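Local atomic coordinates of Lpg2148(MvcA) (Legionella pneumophila subsp. pneumophila str. Philadelphia 1, PDB entry 6K11), a protein that probably regulates the host ubiquitin-conjugating enzyme UBE2N by removing ubiquitin from it, as a deamidase-type effector of Legionella. Residues T118-R123 with S245-Y250; F234-P239 with D279-K284. All coordinates share one frame; numbering follows the deposited sequence.

Contact 1: T118-R123 with S245-Y250; sequences TNLLIR and SPRQFY
R247 reaches T118 and L120 in a small, partly buried contact between a loop and the beginning of an inner strand, made at one end of the five-stranded antiparallel sheet. It illustrates how a single long side chain can join parts of a sheet that are not adjacent: strand 228-238 runs between strand 120-129 and the loop that carries R247. The backbones stay apart, the nearest CA atoms, those of L120 and F249, being 9.3 Å from each other, and only 75 Å² is buried in all. R247 leaves the loop with CG anti to its N (chi1 158°), stays extended through chi2 and then bends at chi3 (-88°), which turns the guanidinium toward T118 and L120. NH2 does all the close touching. T118 CG2 sits 3.7 Å from R247 NH2, at the edge of the guanidinium and near its plane. L120 CD1 approaches R247 NH2 obliquely at 4.1 Å, its side chain crossing that of R247 at about a right angle. A water adds a polar link, lying 2.8 Å from T118 O and taking a weak bond from R247 NH2 at 3.1 Å. The firmer grip on the guanidinium comes from elsewhere: NH1 bonds to L110 O in the last turn of helix 104-111, while NH2 also has a weak bond to T113 OG1. The carbonyl of L110, at the C-terminal end of that helix, would probably favour the positive charge. The aliphatic part of R247 packs on I238 of the intervening strand, whose backbone pairs with L120. The arrangement is that of a beta hairpin, strands 228-238 and 250-252, with a long connecting loop whose R247 reaches across to the strand next to the hairpin.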
# COMPACT_ATOMS: atom_id res chain seq x y z
N THR A 118 -2.08 14.65 25.63
CA THR A 118 -2.51 14.42 24.26
C THR A 118 -2.29 12.97 23.84
O THR A 118 -1.37 12.29 24.32
CB THR A 118 -1.78 15.37 23.30
OG1 THR A 118 -2.44 15.38 22.03
CG2 THR A 118 -0.33 14.96 23.12
N ASN A 119 -3.16 12.50 22.95
CA ASN A 119 -3.05 11.20 22.30
C ASN A 119 -3.00 11.43 20.81
O ASN A 119 -3.92 12.03 20.25
CB ASN A 119 -4.23 10.29 22.65
CG ASN A 119 -4.35 10.05 24.13
OD1 ASN A 119 -3.66 9.21 24.70
ND2 ASN A 119 -5.23 10.82 24.77
N LEU A 120 -1.94 10.96 20.16
CA LEU A 120 -1.64 11.30 18.78
C LEU A 120 -1.66 10.05 17.90
O LEU A 120 -1.13 9.00 18.29
CB LEU A 120 -0.27 11.98 18.66
CG LEU A 120 -0.12 13.33 19.36
CD1 LEU A 120 1.34 13.75 19.41
CD2 LEU A 120 -0.97 14.36 18.65
N LEU A 121 -2.24 10.18 16.72
CA LEU A 121 -2.20 9.15 15.69
C LEU A 121 -1.52 9.74 14.47
O LEU A 121 -1.93 10.80 13.97
CB LEU A 121 -3.61 8.66 15.33
CG LEU A 121 -3.70 7.70 14.13
CD1 LEU A 121 -3.03 6.37 14.46
CD2 LEU A 121 -5.15 7.45 13.73
N ILE A 122 -0.47 9.08 14.00
CA ILE A 122 0.25 9.48 12.80
C ILE A 122 0.06 8.39 11.76
O ILE A 122 0.22 7.20 12.05
CB ILE A 122 1.75 9.70 13.08
CG1 ILE A 122 1.95 10.50 14.37
CG2 ILE A 122 2.42 10.35 11.87
CD1 ILE A 122 3.38 10.45 14.86
N ARG A 123 -0.30 8.79 10.55
CA ARG A 123 -0.39 7.86 9.43
C ARG A 123 0.73 8.18 8.46
O ARG A 123 0.93 9.35 8.11
CB ARG A 123 -1.75 7.94 8.73
CG ARG A 123 -1.87 6.97 7.57
CD ARG A 123 -3.30 6.81 7.03
NE ARG A 123 -3.34 5.85 5.92
CZ ARG A 123 -4.41 5.13 5.58
NH1 ARG A 123 -5.53 5.22 6.28
NH2 ARG A 123 -4.34 4.28 4.56
N SER A 245 6.14 10.03 33.19
CA SER A 245 6.62 8.84 32.51
C SER A 245 7.06 9.17 31.08
O SER A 245 6.52 10.08 30.45
CB SER A 245 5.53 7.78 32.49
OG SER A 245 5.20 7.37 33.80
N PRO A 246 8.05 8.45 30.56
CA PRO A 246 8.56 8.76 29.21
C PRO A 246 7.53 8.44 28.13
O PRO A 246 6.78 7.46 28.22
CB PRO A 246 9.80 7.88 29.08
CG PRO A 246 9.56 6.74 30.02
CD PRO A 246 8.79 7.33 31.17
N ARG A 247 7.50 9.28 27.10
CA ARG A 247 6.56 9.10 26.00
C ARG A 247 6.97 7.88 25.17
O ARG A 247 8.15 7.65 24.92
CB ARG A 247 6.52 10.36 25.16
CG ARG A 247 6.02 10.19 23.74
CD ARG A 247 5.97 11.53 23.05
NE ARG A 247 4.68 12.20 23.27
CZ ARG A 247 4.41 13.44 22.87
NH1 ARG A 247 5.34 14.16 22.25
NH2 ARG A 247 3.22 13.96 23.09
N GLN A 248 5.97 7.09 24.77
CA GLN A 248 6.19 5.85 24.02
C GLN A 248 5.35 5.88 22.75
O GLN A 248 4.26 6.46 22.73
CB GLN A 248 5.83 4.60 24.84
CG GLN A 248 6.40 4.57 26.25
CD GLN A 248 7.86 4.17 26.27
OE1 GLN A 248 8.43 3.78 25.24
NE2 GLN A 248 8.48 4.27 27.44
N PHE A 249 5.87 5.25 21.69
CA PHE A 249 5.16 5.15 20.41
C PHE A 249 5.01 3.68 20.04
O PHE A 249 5.82 2.84 20.44
CB PHE A 249 5.91 5.87 19.28
CG PHE A 249 7.00 5.04 18.63
CD1 PHE A 249 8.26 4.93 19.21
CD2 PHE A 249 6.78 4.39 17.41
CE1 PHE A 249 9.26 4.18 18.62
CE2 PHE A 249 7.78 3.63 16.82
CZ PHE A 249 9.04 3.53 17.42
N TYR A 250 3.96 3.38 19.27
CA TYR A 250 3.72 2.01 18.83
C TYR A 250 3.40 2.02 17.35
O TYR A 250 2.39 2.64 16.94
CB TYR A 250 2.58 1.37 19.64
CG TYR A 250 2.92 1.33 21.11
CD1 TYR A 250 3.68 0.29 21.64
CD2 TYR A 250 2.54 2.36 21.95
CE1 TYR A 250 4.01 0.27 22.99
CE2 TYR A 250 2.87 2.35 23.30
CZ TYR A 250 3.60 1.30 23.81
OH TYR A 250 3.93 1.29 25.15
O HOH W 1 0.87 11.98 22.66

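Contact 2: F234-P239 with D279-K284; sequences FTIYIP and DKYIEK
Y281 supplies more than half of the 116 Å² buried here, meeting F234 and I236 where helix 278-288 lies over a face of the antiparallel sheet. The example shows how large side chains reaching from both sides close a wide gap between helix and strand: the CA atoms of I236 and Y281 are 10.6 Å apart. With CG anti to the backbone N (chi1 -165°), the tyrosine ring extends from the helix toward the strand. I236 CD1, at the end of its extended branch, comes obliquely to the ring, 3.6 Å from Y281 CE1, as the two side chains run antiparallel alongside one another. F234 takes the far end of the tyrosine: its CE2 lies near the tyrosine ring plane, at the edge, 3.4 Å from Y281 OH and 4.0 Å from Y281 CE1. The hydroxyl in turn meets the phenylalanine ring obliquely. All three residues are buried. Neighbouring aromatics enlarge the cluster, F124 of strand 120-129 stacking on F234 and F304 of helix 294-305 on Y281. F249, from the loop before strand 250-252, packs against both Y281 and I236, while I282 turns to helix 104-111 alongside.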
# COMPACT_ATOMS: atom_id res chain seq x y z
N PHE A 234 1.51 2.68 7.05
CA PHE A 234 1.46 2.24 8.44
C PHE A 234 1.04 3.41 9.31
O PHE A 234 0.97 4.55 8.85
CB PHE A 234 2.80 1.64 8.92
CG PHE A 234 3.98 2.61 8.93
CD1 PHE A 234 4.69 2.88 7.77
CD2 PHE A 234 4.40 3.19 10.13
CE1 PHE A 234 5.78 3.74 7.78
CE2 PHE A 234 5.50 4.05 10.15
CZ PHE A 234 6.19 4.32 8.96
N THR A 235 0.76 3.10 10.57
CA THR A 235 0.39 4.12 11.52
C THR A 235 1.27 3.99 12.75
O THR A 235 1.88 2.94 13.01
CB THR A 235 -1.11 4.02 11.90
OG1 THR A 235 -1.41 2.68 12.33
CG2 THR A 235 -1.99 4.37 10.72
N ILE A 236 1.34 5.08 13.50
CA ILE A 236 2.01 5.10 14.79
C ILE A 236 1.07 5.79 15.76
O ILE A 236 0.49 6.83 15.43
CB ILE A 236 3.37 5.82 14.73
CG1 ILE A 236 4.43 4.93 14.05
CG2 ILE A 236 3.84 6.20 16.14
CD1 ILE A 236 5.79 5.57 13.95
N TYR A 237 0.91 5.21 16.94
CA TYR A 237 0.03 5.75 17.97
C TYR A 237 0.88 6.13 19.17
O TYR A 237 1.69 5.32 19.65
CB TYR A 237 -1.06 4.74 18.34
CG TYR A 237 -1.98 5.17 19.46
CD1 TYR A 237 -2.71 6.36 19.38
CD2 TYR A 237 -2.13 4.38 20.60
CE1 TYR A 237 -3.58 6.75 20.42
CE2 TYR A 237 -2.98 4.76 21.63
CZ TYR A 237 -3.69 5.95 21.54
OH TYR A 237 -4.53 6.32 22.57
N ILE A 238 0.72 7.36 19.65
CA ILE A 238 1.47 7.86 20.79
C ILE A 238 0.47 8.25 21.88
O ILE A 238 -0.09 9.34 21.86
CB ILE A 238 2.36 9.05 20.40
CG1 ILE A 238 3.27 8.67 19.23
CG2 ILE A 238 3.21 9.48 21.61
CD1 ILE A 238 3.77 9.87 18.43
N PRO A 239 0.20 7.35 22.82
CA PRO A 239 -0.79 7.64 23.86
C PRO A 239 -0.22 8.57 24.93
O PRO A 239 0.99 8.68 25.14
CB PRO A 239 -1.10 6.26 24.46
CG PRO A 239 0.16 5.46 24.22
CD PRO A 239 0.73 5.98 22.92
N ASP A 279 12.25 9.39 18.46
CA ASP A 279 13.23 10.23 17.78
C ASP A 279 14.12 9.39 16.86
O ASP A 279 14.30 9.73 15.69
CB ASP A 279 14.09 10.99 18.80
CG ASP A 279 13.30 12.05 19.55
OD1 ASP A 279 12.40 12.68 18.96
OD2 ASP A 279 13.61 12.27 20.74
N LYS A 280 14.66 8.29 17.38
CA LYS A 280 15.48 7.40 16.56
C LYS A 280 14.68 6.79 15.42
O LYS A 280 15.20 6.66 14.30
CB LYS A 280 16.08 6.29 17.42
CG LYS A 280 17.23 5.54 16.74
CD LYS A 280 18.44 6.46 16.54
CE LYS A 280 18.91 7.04 17.87
NZ LYS A 280 19.15 8.52 17.83
N TYR A 281 13.43 6.38 15.67
CA TYR A 281 12.59 5.87 14.59
C TYR A 281 12.44 6.91 13.48
O TYR A 281 12.60 6.60 12.30
CB TYR A 281 11.20 5.45 15.13
CG TYR A 281 10.39 4.58 14.15
CD1 TYR A 281 9.56 5.17 13.19
CD2 TYR A 281 10.44 3.19 14.20
CE1 TYR A 281 8.82 4.40 12.30
CE2 TYR A 281 9.68 2.40 13.30
CZ TYR A 281 8.88 3.03 12.35
OH TYR A 281 8.13 2.27 11.45
N ILE A 282 12.15 8.16 13.84
CA ILE A 282 11.98 9.20 12.82
C ILE A 282 13.29 9.42 12.07
O ILE A 282 13.30 9.59 10.84
CB ILE A 282 11.45 10.50 13.45
CG1 ILE A 282 10.02 10.32 13.93
CG2 ILE A 282 11.50 11.63 12.43
CD1 ILE A 282 9.48 11.53 14.68
N GLU A 283 14.41 9.42 12.79
CA GLU A 283 15.69 9.66 12.14
C GLU A 283 15.96 8.61 11.08
O GLU A 283 16.42 8.93 9.98
CB GLU A 283 16.81 9.69 13.18
CG GLU A 283 16.79 10.96 14.02
CD GLU A 283 17.66 10.84 15.25
OE1 GLU A 283 18.58 9.98 15.25
OE2 GLU A 283 17.43 11.61 16.21
N LYS A 284 15.64 7.34 11.38
CA LYS A 284 15.86 6.28 10.40
C LYS A 284 14.91 6.40 9.22
O LYS A 284 15.28 6.06 8.09
CB LYS A 284 15.73 4.92 11.08
CG LYS A 284 16.98 4.48 11.83
CD LYS A 284 17.05 2.95 11.92
CE LYS A 284 18.44 2.46 12.28
NZ LYS A 284 18.43 1.02 12.68

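Contacts 1 and 2 have centres about 8 Å apart and share one sheet, in which strands 120-129 and 228-238 are antiparallel neighbours. Probable hydrogen bonds join them directly, I122 O to I236 N and L120 O to I238 N, each 2.8 Å. Their segments alternate along the chain: 118-123, 234-239, 245-250, then 279-284. Between the first two, the chain builds the separate mixed sheet, a region largely corresponding to the MvcA insertion domain (roughly 132-226), before returning to pair with strand 120-129. Helix 104-111 borders both contacts, packing on I238 and I282. Together the contacts show distant segments brought onto one sheet face, covered by the loop before strand 250-252 and helix 278-288.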